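PDB 2NQL: Isomerase/lactonizing enzyme from Agrobacterium fabrum str. C58, which is of unknown function but has the two-domain build of the enolase superfamily, a capping domain beside a TIM-type barrel, with a sodium ion bound. Local coordinates for residues 376-379 and 380-383; 57-60 and 61-65; 15-18 and 19-23; 77-80 and 81-85. All coordinates share one frame; numbering follows the deposited sequence.

In the fold
Contact 4 is the buried one: helix 75-90 carries its aliphatic residues against the sheet and helix 117-138 of the capping domain, and another flank meets the second subunit. Contact 2, partly buried, closes the hairpin of strands 50-59 and 64-70 of the same sheet, with polar bonds gathered round one threonine. Contact 1 comes late in the chain, a capped helix start whose Pro-377 and Leu-382 touch Trp-66 in the strand that contact 2 begins; the centres of these two lie about 17 Å apart. Contact 3 is a surface loop held by an arginine on a tyrosine ring, about 36 Å between centres from contact 2.

Contact 1 (376-379 and 380-383); sequences RPSE and AALG
Pro-377, at the end of strand 376-377, sets its ring CB 3.8 Å from the methyl CB of Ala-381, while the CD2 branch of Leu-382 comes within 4.1 Å of the same Pro-377 CB. Both Pro-377 and Leu-382 also touch Trp-66 of strand 64-70, which joins this apolar patch to the sheet of the capping domain. Ser-378 follows as the N-cap of helix 379-384. Its OG is turned in between its own backbone N and carbonyl carbon (chi1 66°), and from there it accepts the N-H of Ala-381 in a nearly straight bond of 165°, with 3.2 Å from Ser-378 OG to Ala-381 N. That hydroxyl is also hydrogen-bonded to the carbonyl O of Arg-352, so the helix start is tied to the chain just ahead of strand 354-355. The backbone O of Ser-378 takes Leu-382 N at 2.9 Å, the opening bond of the helix, and Leu-382 CG rides 3.5 Å from this same Ser-378 O. One step on, Glu-379 O receives Gly-383 N at 3.2 Å. The Glu-379 chain, bent at chi2 (57°), crosses Leu-382 obliquely, its OE1 4.0 Å from Leu-382 CD1 on the exposed side of the turn.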
loop_
_atom_site.group_PDB
_atom_site.type_symbol
_atom_site.label_atom_id
_atom_site.label_comp_id
_atom_site.label_asym_id
_atom_site.label_seq_id
_atom_site.Cartn_x
_atom_site.Cartn_y
_atom_site.Cartn_z
ATOM N N ARG A 376 -15.011 22.234 11.311
ATOM C CA ARG A 376 -14.899 21.141 12.305
ATOM C C ARG A 376 -16.238 20.386 12.301
ATOM O O ARG A 376 -17.236 20.910 11.781
ATOM C CB ARG A 376 -14.622 21.728 13.694
ATOM C CG ARG A 376 -15.784 22.567 14.220
ATOM C CD ARG A 376 -15.604 22.953 15.655
ATOM N NE ARG A 376 -16.815 23.576 16.201
ATOM C CZ ARG A 376 -16.840 24.292 17.317
ATOM N NH1 ARG A 376 -15.714 24.481 18.004
ATOM N NH2 ARG A 376 -17.986 24.817 17.734
ATOM N N PRO A 377 -16.286 19.162 12.864
ATOM C CA PRO A 377 -17.580 18.505 13.006
ATOM C C PRO A 377 -18.535 19.352 13.830
ATOM O O PRO A 377 -18.133 20.011 14.801
ATOM C CB PRO A 377 -17.233 17.191 13.733
ATOM C CG PRO A 377 -15.781 16.919 13.256
ATOM C CD PRO A 377 -15.190 18.302 13.374
ATOM N N SER A 378 -19.785 19.406 13.377
ATOM C CA SER A 378 -20.812 20.149 14.105
ATOM C C SER A 378 -21.202 19.374 15.360
ATOM O O SER A 378 -20.857 18.186 15.518
ATOM C CB SER A 378 -22.045 20.346 13.208
ATOM O OG SER A 378 -22.654 19.082 12.924
ATOM N N GLU A 379 -21.949 20.027 16.244
ATOM C CA GLU A 379 -22.512 19.352 17.413
ATOM C C GLU A 379 -23.335 18.115 17.031
ATOM O O GLU A 379 -23.233 17.069 17.702
ATOM C CB GLU A 379 -23.336 20.338 18.263
ATOM C CG GLU A 379 -23.552 19.926 19.711
ATOM C CD GLU A 379 -22.255 19.670 20.496
ATOM O OE1 GLU A 379 -21.324 20.509 20.459
ATOM O OE2 GLU A 379 -22.176 18.622 21.168
ATOM N N ALA A 380 -24.101 18.213 15.938
ATOM C CA ALA A 380 -24.839 17.060 15.399
ATOM C C ALA A 380 -23.888 15.913 15.025
ATOM O O ALA A 380 -24.136 14.764 15.395
ATOM C CB ALA A 380 -25.692 17.461 14.203
ATOM N N ALA A 381 -22.804 16.235 14.315
ATOM C CA ALA A 381 -21.800 15.209 13.944
ATOM C C ALA A 381 -21.190 14.561 15.196
ATOM O O ALA A 381 -21.007 13.338 15.236
ATOM C CB ALA A 381 -20.729 15.797 13.105
ATOM N N LEU A 382 -20.911 15.361 16.224
ATOM C CA LEU A 382 -20.324 14.826 17.475
ATOM C C LEU A 382 -21.242 13.854 18.175
ATOM O O LEU A 382 -20.768 12.959 18.877
ATOM C CB LEU A 382 -19.930 15.931 18.444
ATOM C CG LEU A 382 -18.787 16.872 18.076
ATOM C CD1 LEU A 382 -18.575 17.801 19.247
ATOM C CD2 LEU A 382 -17.489 16.135 17.724
ATOM N N GLY A 383 -22.552 14.002 17.968
ATOM C CA GLY A 383 -23.525 13.052 18.516
ATOM C C GLY A 383 -23.484 11.711 17.800
ATOM O O GLY A 383 -23.883 10.699 18.349
#

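Contact 2 (57-60 and 61-65); sequences MTTE and AGTVG
The peptide carbonyls of Thr-59 and Thr-63 are met in different ways by the residues facing them. Above the flat face of the Thr-59 carbonyl stands Gly-62, its N 3.0 Å from Thr-59 O but 68° out of the carbonyl plane and off the lone pairs. The carbonyl of Thr-63 is used within its own plane instead: Thr-59 N lies 2.9 Å from Thr-63 O. The Gly-62 bond closes a type I turn from Thr-59 to Gly-62; the Thr-63 bond spans the G1 bulge that follows, with Gly-62 at a positive phi of 103°. This is the bend of the hairpin between strands 50-59 and 64-70. Inside it, Thr-59 OG1 sits between its own N and carbonyl carbon (chi1 73°), pointing into the loop. There it accepts Thr-63 N at 3.0 Å and, weakly, Gly-62 N; a water 2.8 Å from Thr-59 OG1 and 2.7 Å from Thr-63 OG1 links the two hydroxyls. Ala-61 N is held from outside by Ser-3 OG. Further down, Thr-58 and Val-64 form a non-hydrogen-bonded pair with their side chains abreast, Thr-58 OG1 4.1 Å from Val-64 CG2. Met-57 and Gly-65 then make a hydrogen-bonded pair, with Met-57 N 2.9 Å from Gly-65 O. On the sheet face of Met-57, its side chain reaches Ile-133 of helix 117-138.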
loop_
_atom_site.group_PDB
_atom_site.type_symbol
_atom_site.label_atom_id
_atom_site.label_comp_id
_atom_site.label_asym_id
_atom_site.label_seq_id
_atom_site.Cartn_x
_atom_site.Cartn_y
_atom_site.Cartn_z
ATOM N N MET A 57 -7.300 15.604 17.388
ATOM C CA MET A 57 -5.943 15.764 17.892
ATOM C C MET A 57 -5.944 17.006 18.769
ATOM O O MET A 57 -6.401 18.075 18.340
ATOM C CB MET A 57 -4.980 15.941 16.717
ATOM C CG MET A 57 -3.480 15.822 17.096
ATOM S SD MET A 57 -2.374 16.021 15.712
ATOM C CE MET A 57 -2.561 14.413 14.899
ATOM N N THR A 58 -5.458 16.873 19.998
ATOM C CA THR A 58 -5.560 17.979 20.967
ATOM C C THR A 58 -4.171 18.281 21.533
ATOM O O THR A 58 -3.447 17.368 21.863
ATOM C CB THR A 58 -6.548 17.660 22.111
ATOM O OG1 THR A 58 -7.795 17.258 21.536
ATOM C CG2 THR A 58 -6.800 18.904 23.000
ATOM N N THR A 59 -3.801 19.557 21.586
ATOM C CA THR A 59 -2.551 19.962 22.237
ATOM C C THR A 59 -2.690 20.011 23.757
ATOM O O THR A 59 -3.800 20.033 24.304
ATOM C CB THR A 59 -2.041 21.341 21.738
ATOM O OG1 THR A 59 -2.872 22.378 22.261
ATOM C CG2 THR A 59 -1.975 21.416 20.211
ATOM N N GLU A 60 -1.541 20.036 24.442
ATOM C CA GLU A 60 -1.467 20.239 25.890
ATOM C C GLU A 60 -2.226 21.494 26.308
ATOM O O GLU A 60 -2.903 21.517 27.333
ATOM C CB GLU A 60 0.004 20.362 26.301
ATOM C CG GLU A 60 0.823 19.140 25.896
ATOM C CD GLU A 60 2.117 18.987 26.652
ATOM O OE1 GLU A 60 2.591 19.977 27.251
ATOM O OE2 GLU A 60 2.662 17.862 26.632
ATOM N N ALA A 61 -2.102 22.543 25.476
ATOM C CA ALA A 61 -2.802 23.826 25.705
ATOM C C ALA A 61 -4.309 23.860 25.360
ATOM O O ALA A 61 -5.007 24.825 25.691
ATOM C CB ALA A 61 -2.058 24.952 24.993
ATOM N N GLY A 62 -4.799 22.823 24.684
ATOM C CA GLY A 62 -6.234 22.656 24.423
ATOM C C GLY A 62 -6.698 22.994 23.013
ATOM O O GLY A 62 -7.912 23.037 22.771
ATOM N N THR A 63 -5.764 23.229 22.090
ATOM C CA THR A 63 -6.112 23.436 20.673
ATOM C C THR A 63 -6.553 22.108 20.072
ATOM O O THR A 63 -5.840 21.115 20.178
ATOM C CB THR A 63 -4.949 24.047 19.862
ATOM O OG1 THR A 63 -4.612 25.329 20.423
ATOM C CG2 THR A 63 -5.329 24.267 18.394
ATOM N N VAL A 64 -7.738 22.108 19.465
ATOM C CA VAL A 64 -8.348 20.888 18.925
ATOM C C VAL A 64 -8.283 20.963 17.386
ATOM O O VAL A 64 -8.803 21.914 16.787
ATOM C CB VAL A 64 -9.797 20.774 19.421
ATOM C CG1 VAL A 64 -10.500 19.551 18.809
ATOM C CG2 VAL A 64 -9.835 20.723 20.936
ATOM N N GLY A 65 -7.613 19.988 16.766
ATOM C CA GLY A 65 -7.516 19.873 15.320
ATOM C C GLY A 65 -8.258 18.613 14.882
ATOM O O GLY A 65 -8.378 17.644 15.647
HETATM O O HOH W 1 -2.182 24.978 21.423
#

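Contact 3 (15-18 and 19-23); sequences QPRK and VPYLG
Arg-17 lies across one face of the Tyr-21 ring, and CH-pi packing comes first: Arg-17 CD stands 3.6 Å from the centroid of the Tyr-21 ring, only 6° off its normal. Arg-17 CG rests over the CE2 side of the same face, and CB comes near CE2 from beyond the rim. On the opposite face the neighbouring Leu-22 puts its CG toward the rim. A cation-pi contact is added, but off-centre, with Arg-17 CZ 4.9 Å from the same centroid and the guanidinium turned 43° against the ring. The arginine chain, folded at chi2 and again at chi3 (51°), curls the guanidinium past the ring, so that NH2 of Arg-17 comes 3.5 Å from Tyr-21 CB. The charge has a firmer partner in Asp-50, whose OD1 forms a salt bridge with Arg-17 NE. Val-19 CG2 lies over one face of the guanidinium, but Val-19 has two conformers and this approach is doubtful. A water completes the polar bonds, giving one to Val-19 O at 2.9 Å and a weak one to Arg-17 O, and it sits in plane at the edge of the Tyr-21 ring. The residues belong to the loop after strand 5-15, where Arg-17 touches Val-318 and Ile-346 of the barrel part, consistent with the capping-domain loop that leans over the barrel mouth in enolase-superfamily proteins.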
loop_
_atom_site.group_PDB
_atom_site.type_symbol
_atom_site.label_atom_id
_atom_site.label_comp_id
_atom_site.label_asym_id
_atom_site.label_seq_id
_atom_site.Cartn_x
_atom_site.Cartn_y
_atom_site.Cartn_z
ATOM N N GLN A 15 -23.201 6.647 8.195
ATOM C CA GLN A 15 -24.586 7.036 7.915
ATOM C C GLN A 15 -25.105 6.285 6.693
ATOM O O GLN A 15 -24.320 5.879 5.808
ATOM C CB GLN A 15 -24.667 8.533 7.619
ATOM C CG GLN A 15 -24.365 9.452 8.820
ATOM C CD GLN A 15 -25.066 10.771 8.698
ATOM O OE1 GLN A 15 -24.663 11.629 7.913
ATOM N NE2 GLN A 15 -26.138 10.933 9.439
ATOM N N PRO A 16 -26.443 6.149 6.600
ATOM C CA PRO A 16 -27.037 5.608 5.357
ATOM C C PRO A 16 -26.649 6.427 4.135
ATOM O O PRO A 16 -26.495 7.644 4.231
ATOM C CB PRO A 16 -28.549 5.758 5.610
ATOM C CG PRO A 16 -28.701 5.711 7.088
ATOM C CD PRO A 16 -27.486 6.488 7.601
ATOM N N ARG A 17 -26.470 5.761 2.995
ATOM C CA ARG A 17 -26.251 6.443 1.709
ATOM C C ARG A 17 -27.563 7.170 1.362
ATOM O O ARG A 17 -28.657 6.673 1.673
ATOM C CB ARG A 17 -25.939 5.436 0.598
ATOM C CG ARG A 17 -24.781 4.459 0.907
ATOM C CD ARG A 17 -23.839 4.308 -0.287
ATOM N NE ARG A 17 -23.458 5.643 -0.726
ATOM C CZ ARG A 17 -22.963 5.975 -1.905
ATOM N NH1 ARG A 17 -22.703 7.257 -2.152
ATOM N NH2 ARG A 17 -22.711 5.054 -2.819
ATOM N N LYS A 18 -27.455 8.339 0.739
ATOM C CA LYS A 18 -28.664 9.098 0.419
ATOM C C LYS A 18 -28.787 9.343 -1.078
ATOM O O LYS A 18 -29.546 10.221 -1.532
ATOM C CB LYS A 18 -28.716 10.400 1.216
ATOM C CG LYS A 18 -29.026 10.210 2.694
ATOM C CD LYS A 18 -28.813 11.513 3.441
ATOM C CE LYS A 18 -28.462 11.289 4.901
ATOM N NZ LYS A 18 -27.820 12.496 5.464
ATOM N N VAL A 19 -28.053 8.532 -1.839
ATOM C CA VAL A 19 -28.128 8.544 -3.284
ATOM C C VAL A 19 -28.487 7.153 -3.789
ATOM O O VAL A 19 -28.174 6.138 -3.141
ATOM C CB VAL A 19 -26.836 9.080 -3.945
ATOM C CG1 VAL A 19 -26.827 10.561 -3.852
ATOM C CG2 VAL A 19 -25.578 8.510 -3.294
ATOM N N PRO A 20 -29.238 7.080 -4.910
ATOM C CA PRO A 20 -29.481 5.739 -5.428
ATOM C C PRO A 20 -28.153 5.211 -5.933
ATOM O O PRO A 20 -27.428 5.910 -6.655
ATOM C CB PRO A 20 -30.481 5.972 -6.565
ATOM C CG PRO A 20 -30.301 7.387 -6.950
ATOM C CD PRO A 20 -29.925 8.114 -5.717
ATOM N N TYR A 21 -27.764 4.051 -5.435
ATOM C CA TYR A 21 -26.439 3.522 -5.786
ATOM C C TYR A 21 -26.533 2.053 -6.193
ATOM O O TYR A 21 -25.657 1.529 -6.891
ATOM C CB TYR A 21 -25.433 3.739 -4.637
ATOM C CG TYR A 21 -25.678 2.894 -3.421
ATOM C CD1 TYR A 21 -24.910 1.743 -3.183
ATOM C CD2 TYR A 21 -26.692 3.224 -2.497
ATOM C CE1 TYR A 21 -25.148 0.960 -2.080
ATOM C CE2 TYR A 21 -26.929 2.449 -1.395
ATOM C CZ TYR A 21 -26.149 1.309 -1.191
ATOM O OH TYR A 21 -26.400 0.521 -0.109
ATOM N N LEU A 22 -27.575 1.378 -5.726
ATOM C CA LEU A 22 -27.692 -0.060 -5.976
ATOM C C LEU A 22 -28.147 -0.420 -7.396
ATOM O O LEU A 22 -28.076 -1.583 -7.796
ATOM C CB LEU A 22 -28.597 -0.716 -4.951
ATOM C CG LEU A 22 -28.112 -0.674 -3.507
ATOM C CD1 LEU A 22 -29.272 -0.793 -2.582
ATOM C CD2 LEU A 22 -27.082 -1.740 -3.223
ATOM N N GLY A 23 -28.579 0.586 -8.153
ATOM C CA GLY A 23 -28.872 0.429 -9.580
ATOM C C GLY A 23 -27.682 -0.039 -10.396
ATOM O O GLY A 23 -27.853 -0.647 -11.455
HETATM O O HOH W 2 -29.228 4.918 -0.780
#

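Contact 4 (77-80 and 81-85); sequences AVAA and LINDL
Helix 75-90 follows strand 64-70 in the N-terminal capping domain of the enolase-superfamily fold, and residues 77-85 form its middle. Four successive backbone bonds join one half of the segment to the other: Leu-81 N is 3.0 Å from Ala-77 O, Ile-82 N 2.9 Å from Val-78 O, Asn-83 N 2.9 Å from Ala-79 O and Asp-84 N 2.8 Å from Ala-80 O. At 81-85 the helix widens into a pi-type turn. Among the side chains, Val-78 and Ile-82 lie side by side one turn apart and point the same way, Val-78 CG1 3.7 Å from Ile-82 CD1. Leu-81 packs back on the preceding turn, its CG 3.4 Å from Ala-77 O, and Asp-84 CB sits 3.1 Å from Ala-80 O. Beyond that carbon the aspartate leads away from the first half of the segment: with CG opposite the backbone N (chi1 180°), its OD2 reaches a hydrogen bond to Tyr-36 OH of the second subunit and a weak one to Ala-74 N of that subunit. Asn-83 ND2 instead binds the terminal carboxylate oxygen OXT of Ile-388, which ties the C-terminal carboxylate to this helix by one hydrogen bond. The dimer partner also packs Gly-76 on Ala-80 and Phe-118 on Leu-81. Within their own subunit, Val-78 and Ile-82 both touch Ala-122 of helix 117-138; on the sheet Val-78 meets Val-53, and Ile-82 meets Val-55 of strand 50-59 and Val-8 and Val-10 of strand 5-15.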
loop_
_atom_site.group_PDB
_atom_site.type_symbol
_atom_site.label_atom_id
_atom_site.label_comp_id
_atom_site.label_asym_id
_atom_site.label_seq_id
_atom_site.Cartn_x
_atom_site.Cartn_y
_atom_site.Cartn_z
ATOM N N ALA A 77 -8.604 -0.942 10.200
ATOM C CA ALA A 77 -7.218 -0.949 9.716
ATOM C C ALA A 77 -6.502 0.379 10.035
ATOM O O ALA A 77 -5.465 0.395 10.741
ATOM C CB ALA A 77 -7.168 -1.272 8.235
ATOM N N VAL A 78 -7.067 1.506 9.581
ATOM C CA VAL A 78 -6.521 2.811 9.957
ATOM C C VAL A 78 -6.532 3.027 11.470
ATOM O O VAL A 78 -5.532 3.548 12.035
ATOM C CB VAL A 78 -7.208 3.994 9.212
ATOM C CG1 VAL A 78 -6.918 5.329 9.895
ATOM C CG2 VAL A 78 -6.725 4.047 7.774
ATOM N N ALA A 79 -7.636 2.654 12.124
ATOM C CA ALA A 79 -7.772 2.820 13.577
ATOM C C ALA A 79 -6.681 2.047 14.316
ATOM O O ALA A 79 -6.080 2.588 15.231
ATOM C CB ALA A 79 -9.125 2.372 14.056
ATOM N N ALA A 80 -6.396 0.822 13.874
ATOM C CA ALA A 80 -5.296 0.048 14.499
ATOM C C ALA A 80 -3.953 0.719 14.290
ATOM O O ALA A 80 -3.157 0.823 15.229
ATOM C CB ALA A 80 -5.274 -1.393 13.953
ATOM N N LEU A 81 -3.688 1.172 13.070
ATOM C CA LEU A 81 -2.415 1.840 12.768
ATOM C C LEU A 81 -2.230 3.037 13.683
ATOM O O LEU A 81 -1.155 3.227 14.274
ATOM C CB LEU A 81 -2.346 2.247 11.281
ATOM C CG LEU A 81 -2.195 1.042 10.348
ATOM C CD1 LEU A 81 -2.363 1.459 8.895
ATOM C CD2 LEU A 81 -0.794 0.413 10.519
ATOM N N ILE A 82 -3.284 3.835 13.833
ATOM C CA ILE A 82 -3.148 5.036 14.646
ATOM C C ILE A 82 -3.032 4.685 16.139
ATOM O O ILE A 82 -2.085 5.144 16.801
ATOM C CB ILE A 82 -4.280 6.065 14.358
ATOM C CG1 ILE A 82 -4.157 6.549 12.894
ATOM C CG2 ILE A 82 -4.201 7.240 15.363
ATOM C CD1 ILE A 82 -5.327 7.481 12.449
ATOM N N ASN A 83 -3.952 3.863 16.652
ATOM C CA ASN A 83 -3.979 3.552 18.092
ATOM C C ASN A 83 -2.755 2.730 18.556
ATOM O O ASN A 83 -2.207 2.981 19.649
ATOM C CB ASN A 83 -5.253 2.817 18.494
ATOM C CG ASN A 83 -6.485 3.729 18.434
ATOM O OD1 ASN A 83 -6.420 4.908 18.810
ATOM N ND2 ASN A 83 -7.593 3.188 17.945
ATOM N N ASP A 84 -2.340 1.773 17.731
ATOM C CA ASP A 84 -1.230 0.878 18.129
ATOM C C ASP A 84 0.129 1.525 17.935
ATOM O O ASP A 84 1.025 1.357 18.766
ATOM C CB ASP A 84 -1.262 -0.463 17.368
ATOM C CG ASP A 84 -0.097 -1.401 17.783
ATOM O OD1 ASP A 84 -0.050 -1.808 18.951
ATOM O OD2 ASP A 84 0.779 -1.673 16.944
ATOM N N LEU A 85 0.287 2.226 16.817
ATOM C CA LEU A 85 1.590 2.667 16.349
ATOM C C LEU A 85 1.745 4.178 16.257
ATOM O O LEU A 85 2.673 4.747 16.828
ATOM C CB LEU A 85 1.937 2.027 14.997
ATOM C CG LEU A 85 3.182 2.567 14.267
ATOM C CD1 LEU A 85 4.513 2.214 14.997
ATOM C CD2 LEU A 85 3.237 2.171 12.776
#